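Local coordinates for protein signal peptidase I (Enterococcus faecalis, PDB 4ME8) that probably cleaves hydrophobic N-terminal signal or leader sequences from secreted proteins, as a serine endopeptidase of the S26 family, at residues A[54-57]-A[62-65]; A[31-36]-A[110-115]. All coordinates share one frame; numbering follows the deposited sequence.

Interaction 1: A[54-57]-A[62-65]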
loop_
_atom_site.group_PDB
_atom_site.type_symbol
_atom_site.label_atom_id
_atom_site.label_comp_id
_atom_site.label_asym_id
_atom_site.label_seq_id
_atom_site.Cartn_x
_atom_site.Cartn_y
_atom_site.Cartn_z
ATOM N N GLU A 54 -4.658 10.943 -4.236
ATOM C CA GLU A 54 -4.634 9.926 -5.282
ATOM C C GLU A 54 -5.702 8.836 -5.123
ATOM O O GLU A 54 -6.060 8.445 -4.010
ATOM C CB GLU A 54 -3.251 9.281 -5.336
ATOM C CG GLU A 54 -2.152 10.245 -5.793
ATOM C CD GLU A 54 -0.744 9.709 -5.577
ATOM O OE1 GLU A 54 -0.600 8.635 -4.949
ATOM O OE2 GLU A 54 0.230 10.362 -6.025
ATOM N N THR A 55 -6.203 8.350 -6.258
ATOM C CA THR A 55 -6.976 7.110 -6.280
ATOM C C THR A 55 -6.000 5.927 -6.392
ATOM O O THR A 55 -4.943 6.040 -7.032
ATOM C CB THR A 55 -7.980 7.065 -7.453
ATOM O OG1 THR A 55 -7.271 6.968 -8.692
ATOM C CG2 THR A 55 -8.881 8.306 -7.467
ATOM N N VAL A 56 -6.341 4.813 -5.746
ATOM C CA VAL A 56 -5.553 3.587 -5.824
ATOM C C VAL A 56 -6.441 2.448 -6.265
ATOM O O VAL A 56 -7.502 2.217 -5.684
ATOM C CB VAL A 56 -4.923 3.211 -4.467
ATOM C CG1 VAL A 56 -4.190 1.874 -4.575
ATOM C CG2 VAL A 56 -3.981 4.316 -3.997
ATOM N N GLU A 57 -6.011 1.743 -7.301
ATOM C CA GLU A 57 -6.745 0.593 -7.791
ATOM C C GLU A 57 -5.789 -0.540 -8.143
ATOM O O GLU A 57 -4.708 -0.315 -8.683
ATOM C CB GLU A 57 -7.627 0.964 -9.002
ATOM C CG GLU A 57 -8.292 -0.243 -9.668
ATOM C CD GLU A 57 -9.472 0.096 -10.582
ATOM O OE1 GLU A 57 -9.584 1.241 -11.074
ATOM O OE2 GLU A 57 -10.299 -0.809 -10.824
ATOM N N THR A 62 -2.404 -5.505 -11.384
ATOM C CA THR A 62 -1.646 -4.329 -11.794
ATOM C C THR A 62 -2.071 -3.131 -10.949
ATOM O O THR A 62 -3.261 -2.923 -10.717
ATOM C CB THR A 62 -1.870 -4.014 -13.287
ATOM O OG1 THR A 62 -1.564 -5.172 -14.081
ATOM C CG2 THR A 62 -1.001 -2.846 -13.734
ATOM N N LEU A 63 -1.081 -2.364 -10.490
ATOM C CA LEU A 63 -1.309 -1.148 -9.705
ATOM C C LEU A 63 -1.668 0.057 -10.583
ATOM O O LEU A 63 -0.929 0.407 -11.501
ATOM C CB LEU A 63 -0.053 -0.799 -8.904
ATOM C CG LEU A 63 -0.028 0.543 -8.170
ATOM C CD1 LEU A 63 -1.195 0.675 -7.191
ATOM C CD2 LEU A 63 1.308 0.718 -7.458
ATOM N N TYR A 64 -2.793 0.690 -10.259
ATOM C CA TYR A 64 -3.240 1.919 -10.890
ATOM C C TYR A 64 -3.321 3.043 -9.841
ATOM O O TYR A 64 -4.031 2.917 -8.850
ATOM C CB TYR A 64 -4.617 1.700 -11.533
ATOM C CG TYR A 64 -4.599 0.778 -12.740
ATOM C CD1 TYR A 64 -4.643 -0.603 -12.585
ATOM C CD2 TYR A 64 -4.543 1.289 -14.033
ATOM C CE1 TYR A 64 -4.625 -1.450 -13.680
ATOM C CE2 TYR A 64 -4.528 0.451 -15.136
ATOM C CZ TYR A 64 -4.571 -0.919 -14.950
ATOM O OH TYR A 64 -4.552 -1.753 -16.031
ATOM N N ILE A 65 -2.569 4.120 -10.061
ATOM C CA ILE A 65 -2.645 5.330 -9.249
ATOM C C ILE A 65 -3.160 6.447 -10.140
ATOM O O ILE A 65 -2.518 6.790 -11.135
ATOM C CB ILE A 65 -1.264 5.737 -8.707
ATOM C CG1 ILE A 65 -0.670 4.638 -7.818
ATOM C CG2 ILE A 65 -1.345 7.046 -7.930
ATOM C CD1 ILE A 65 -1.260 4.549 -6.435
HETATM O O HOH W 1 -6.337 4.616 -9.578
#

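Interaction 2: A[31-36]-A[110-115]. With EDO (1,2-ethanediol), chain B.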
loop_
_atom_site.group_PDB
_atom_site.type_symbol
_atom_site.label_atom_id
_atom_site.label_comp_id
_atom_site.label_asym_id
_atom_site.label_seq_id
_atom_site.Cartn_x
_atom_site.Cartn_y
_atom_site.Cartn_z
ATOM N N ASP A 31 8.812 3.921 -1.478
ATOM C CA ASP A 31 9.630 3.933 -0.275
ATOM C C ASP A 31 9.033 2.984 0.764
ATOM O O ASP A 31 7.804 2.806 0.850
ATOM C CB ASP A 31 9.723 5.343 0.334
ATOM C CG ASP A 31 10.664 6.272 -0.440
ATOM O OD1 ASP A 31 11.349 5.814 -1.383
ATOM O OD2 ASP A 31 10.732 7.476 -0.081
ATOM N N ILE A 32 9.922 2.370 1.539
ATOM C CA ILE A 32 9.521 1.556 2.678
ATOM C C ILE A 32 9.534 2.456 3.904
ATOM O O ILE A 32 10.495 3.189 4.132
ATOM C CB ILE A 32 10.442 0.329 2.851
ATOM C CG1 ILE A 32 10.095 -0.693 1.773
ATOM C CG2 ILE A 32 10.266 -0.313 4.223
ATOM C CD1 ILE A 32 11.175 -1.715 1.542
ATOM N N ILE A 33 8.447 2.410 4.670
ATOM C CA ILE A 33 8.292 3.295 5.814
ATOM C C ILE A 33 7.901 2.549 7.079
ATOM O O ILE A 33 7.108 1.605 7.038
ATOM C CB ILE A 33 7.271 4.417 5.527
ATOM C CG1 ILE A 33 5.941 3.857 5.013
ATOM C CG2 ILE A 33 7.834 5.387 4.496
ATOM C CD1 ILE A 33 4.860 4.910 4.930
ATOM N N ALA A 34 8.461 2.984 8.204
ATOM C CA ALA A 34 8.146 2.401 9.499
ATOM C C ALA A 34 7.209 3.318 10.284
ATOM O O ALA A 34 7.382 4.540 10.279
ATOM C CB ALA A 34 9.416 2.144 10.279
ATOM N N PHE A 35 6.232 2.710 10.957
ATOM C CA PHE A 35 5.160 3.427 11.660
ATOM C C PHE A 35 4.421 2.490 12.624
ATOM O O PHE A 35 4.416 1.277 12.416
ATOM C CB PHE A 35 4.157 3.981 10.653
ATOM C CG PHE A 35 3.588 2.935 9.733
ATOM C CD1 PHE A 35 4.216 2.633 8.539
ATOM C CD2 PHE A 35 2.432 2.245 10.071
ATOM C CE1 PHE A 35 3.707 1.665 7.702
ATOM C CE2 PHE A 35 1.919 1.276 9.236
ATOM C CZ PHE A 35 2.556 0.985 8.051
ATOM N N PRO A 36 3.778 3.046 13.669
ATOM C CA PRO A 36 2.966 2.186 14.522
ATOM C C PRO A 36 1.721 1.722 13.775
ATOM O O PRO A 36 1.045 2.540 13.141
ATOM C CB PRO A 36 2.586 3.097 15.701
ATOM C CG PRO A 36 3.414 4.326 15.566
ATOM C CD PRO A 36 3.723 4.448 14.113
ATOM N N TYR A 110 -1.429 8.190 4.239
ATOM C CA TYR A 110 -0.836 7.285 3.262
ATOM C C TYR A 110 -1.635 5.985 3.151
ATOM O O TYR A 110 -2.264 5.539 4.114
ATOM C CB TYR A 110 0.589 6.902 3.694
ATOM C CG TYR A 110 1.650 8.000 3.680
ATOM C CD1 TYR A 110 1.702 8.949 2.663
ATOM C CD2 TYR A 110 2.645 8.037 4.653
ATOM C CE1 TYR A 110 2.697 9.917 2.635
ATOM C CE2 TYR A 110 3.643 8.996 4.631
ATOM C CZ TYR A 110 3.663 9.940 3.624
ATOM O OH TYR A 110 4.650 10.900 3.593
ATOM N N PHE A 111 -1.577 5.382 1.965
ATOM C CA PHE A 111 -2.035 4.025 1.718
ATOM C C PHE A 111 -0.787 3.185 1.535
ATOM O O PHE A 111 0.070 3.513 0.705
ATOM C CB PHE A 111 -2.887 3.964 0.446
ATOM C CG PHE A 111 -3.530 2.628 0.217
ATOM C CD1 PHE A 111 -4.729 2.312 0.828
ATOM C CD2 PHE A 111 -2.922 1.682 -0.595
ATOM C CE1 PHE A 111 -5.320 1.071 0.627
ATOM C CE2 PHE A 111 -3.497 0.441 -0.791
ATOM C CZ PHE A 111 -4.699 0.132 -0.185
ATOM N N VAL A 112 -0.657 2.127 2.330
ATOM C CA VAL A 112 0.550 1.286 2.296
ATOM C C VAL A 112 0.194 -0.184 2.055
ATOM O O VAL A 112 -0.910 -0.608 2.351
ATOM C CB VAL A 112 1.385 1.429 3.584
ATOM C CG1 VAL A 112 1.740 2.896 3.840
ATOM C CG2 VAL A 112 0.671 0.819 4.789
ATOM N N LEU A 113 1.122 -0.936 1.473
ATOM C CA LEU A 113 0.942 -2.366 1.241
ATOM C C LEU A 113 2.248 -3.089 1.554
ATOM O O LEU A 113 3.320 -2.527 1.361
ATOM C CB LEU A 113 0.567 -2.635 -0.213
ATOM C CG LEU A 113 -0.738 -2.087 -0.788
ATOM C CD1 LEU A 113 -0.798 -2.404 -2.268
ATOM C CD2 LEU A 113 -1.967 -2.657 -0.097
ATOM N N GLY A 114 2.154 -4.331 2.023
ATOM C CA GLY A 114 3.341 -5.151 2.251
ATOM C C GLY A 114 3.654 -6.036 1.060
ATOM O O GLY A 114 2.736 -6.542 0.409
ATOM N N ASP A 115 4.943 -6.256 0.795
ATOM C CA ASP A 115 5.370 -7.033 -0.376
ATOM C C ASP A 115 4.900 -8.493 -0.321
ATOM O O ASP A 115 4.569 -9.059 -1.367
ATOM C CB ASP A 115 6.886 -6.982 -0.555
ATOM C CG ASP A 115 7.406 -5.582 -0.913
ATOM O OD1 ASP A 115 6.612 -4.624 -1.125
ATOM O OD2 ASP A 115 8.645 -5.444 -0.988
HETATM C C1 EDO B . 8.651 -4.184 4.208
HETATM O O1 EDO B . 9.067 -5.478 4.673
HETATM C C2 EDO B . 7.973 -4.303 2.846
HETATM O O2 EDO B . 6.639 -4.794 2.997
#

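Interaction 1: A[54-57]-A[62-65]
Val56 and Glu57 pair with Ile65 and Tyr64 in a beta hairpin, strands 56-59 and 62-65, within a small antiparallel sheet. Glu57 and Tyr64 form a hydrogen-bonded pair. Glu57 N donates to Tyr64 O at 2.8 Å. Tyr64 N returns a bond to Glu57 O at 2.7 Å, with an N-H...O angle of 162°. Val56 and Ile65 are the next pair, non-hydrogen-bonded, and here the backbones meet through CH groups. Ile65 CA lies 3.3 Å from Thr55 O, a CA-H...O contact. Water 1 bonds to Thr55 OG1 at 2.7 Å and gives a weak bond to Tyr64 O.

The two faces differ. On one, Val56 and Ile65 lie side by side, with Val56 CG2 3.7 Å from Ile65 CD1. CG2 of Ile65 turns the other way, anti to the backbone N, and meets the carboxylate end of Glu54, with OE1 at 3.5 Å. That carboxylate is held elsewhere: OE2 in a salt bridge to Arg29, OE1 by Leu51 N. Phe92 also packs on Val56. On the other face, CB of Glu57 meets CB of Tyr64 at 4.0 Å. The Tyr64 ring then leads away and has a cation-pi contact with Arg59. Glu57 O sits at the ring's edge, in its plane.

Val56 and Ile65 are thus buried on one face, where the Glu54 carboxylate closes on Ile65; Glu57 and Tyr64, on the other, are partly exposed. Two fairly straight backbone hydrogen bonds, with CA-H...O contacts beside them, fix the register of the Glu57-Tyr64 pair.

Interaction 2: A[31-36]-A[110-115]
Ile33 and Phe35 reach across strand 43-50 to Tyr110 and Val112, on the buried side of the larger antiparallel sheet. The two strands do not pair. The axes of segments 32-36 and 110-113 pass 9.0 Å apart, at 106°, and the contact has no hydrogen bond between the segments. It is made by side-chain ends alone.

The tight part is a chain of apolar touches. The methyl CD1 of Ile33 sits between two partners, with Tyr110 CD2 at 3.8 Å and Val112 CG1 at 3.9 Å. It approaches the Tyr110 ring obliquely. Phe35 and Val112 come from opposite directions, and the ring atom CZ of Phe35 meets Val112 CG2 at 3.8 Å. Val112 thus offers one methyl to each of the two residues. Phe35 has CG lodged between the backbone N and the carbonyl carbon (chi1 55°), which sends the ring from its strand toward Val112. All four residues are buried.

The loose side lies where the start of strand 32-36 faces the chain past Gly114. Ile32 and Asp115 are partly exposed, and Ile32 CD1 and Asp115 OD2 stay 5.2 Å apart. A 1,2-ethanediol, probably from the crystallisation liquor, sits by this end. Its O2 accepts a bond from Asp115 N at 3.1 Å. The Asp115 carboxylate forms a salt bridge with Arg47.

Strand 43-50 runs between the two strands, with Val44 against Phe35, Leu48 against Tyr110, and the side chain of Lys46, a predicted active-site residue, about 4 Å from that of Val112. Val129 of strand 129-130 touches both Phe35 and Val112, and Phe126 of helix 123-126 touches Phe35.

How the interactions relate
Interaction 1 belongs to the smaller antiparallel sheet and interaction 2 to the larger one, so they hold different elements. Interaction 1 is local, closing a short hairpin, and is only partly buried. Interaction 2 joins strands distant in sequence and lies in the core, nearer the centre of the chain. Their chemistry follows. Residues 54-57 and 62-65 are neighbours in a sheet and share main-chain bonds. Residues 31-36 and 110-115 have another strand between them and meet through side chains. The sheets touch at Phe111, where strand 109-113 of interaction 2 meets interaction 1: Val56 CG1 packs on Phe111 CE2 at 4.1 Å.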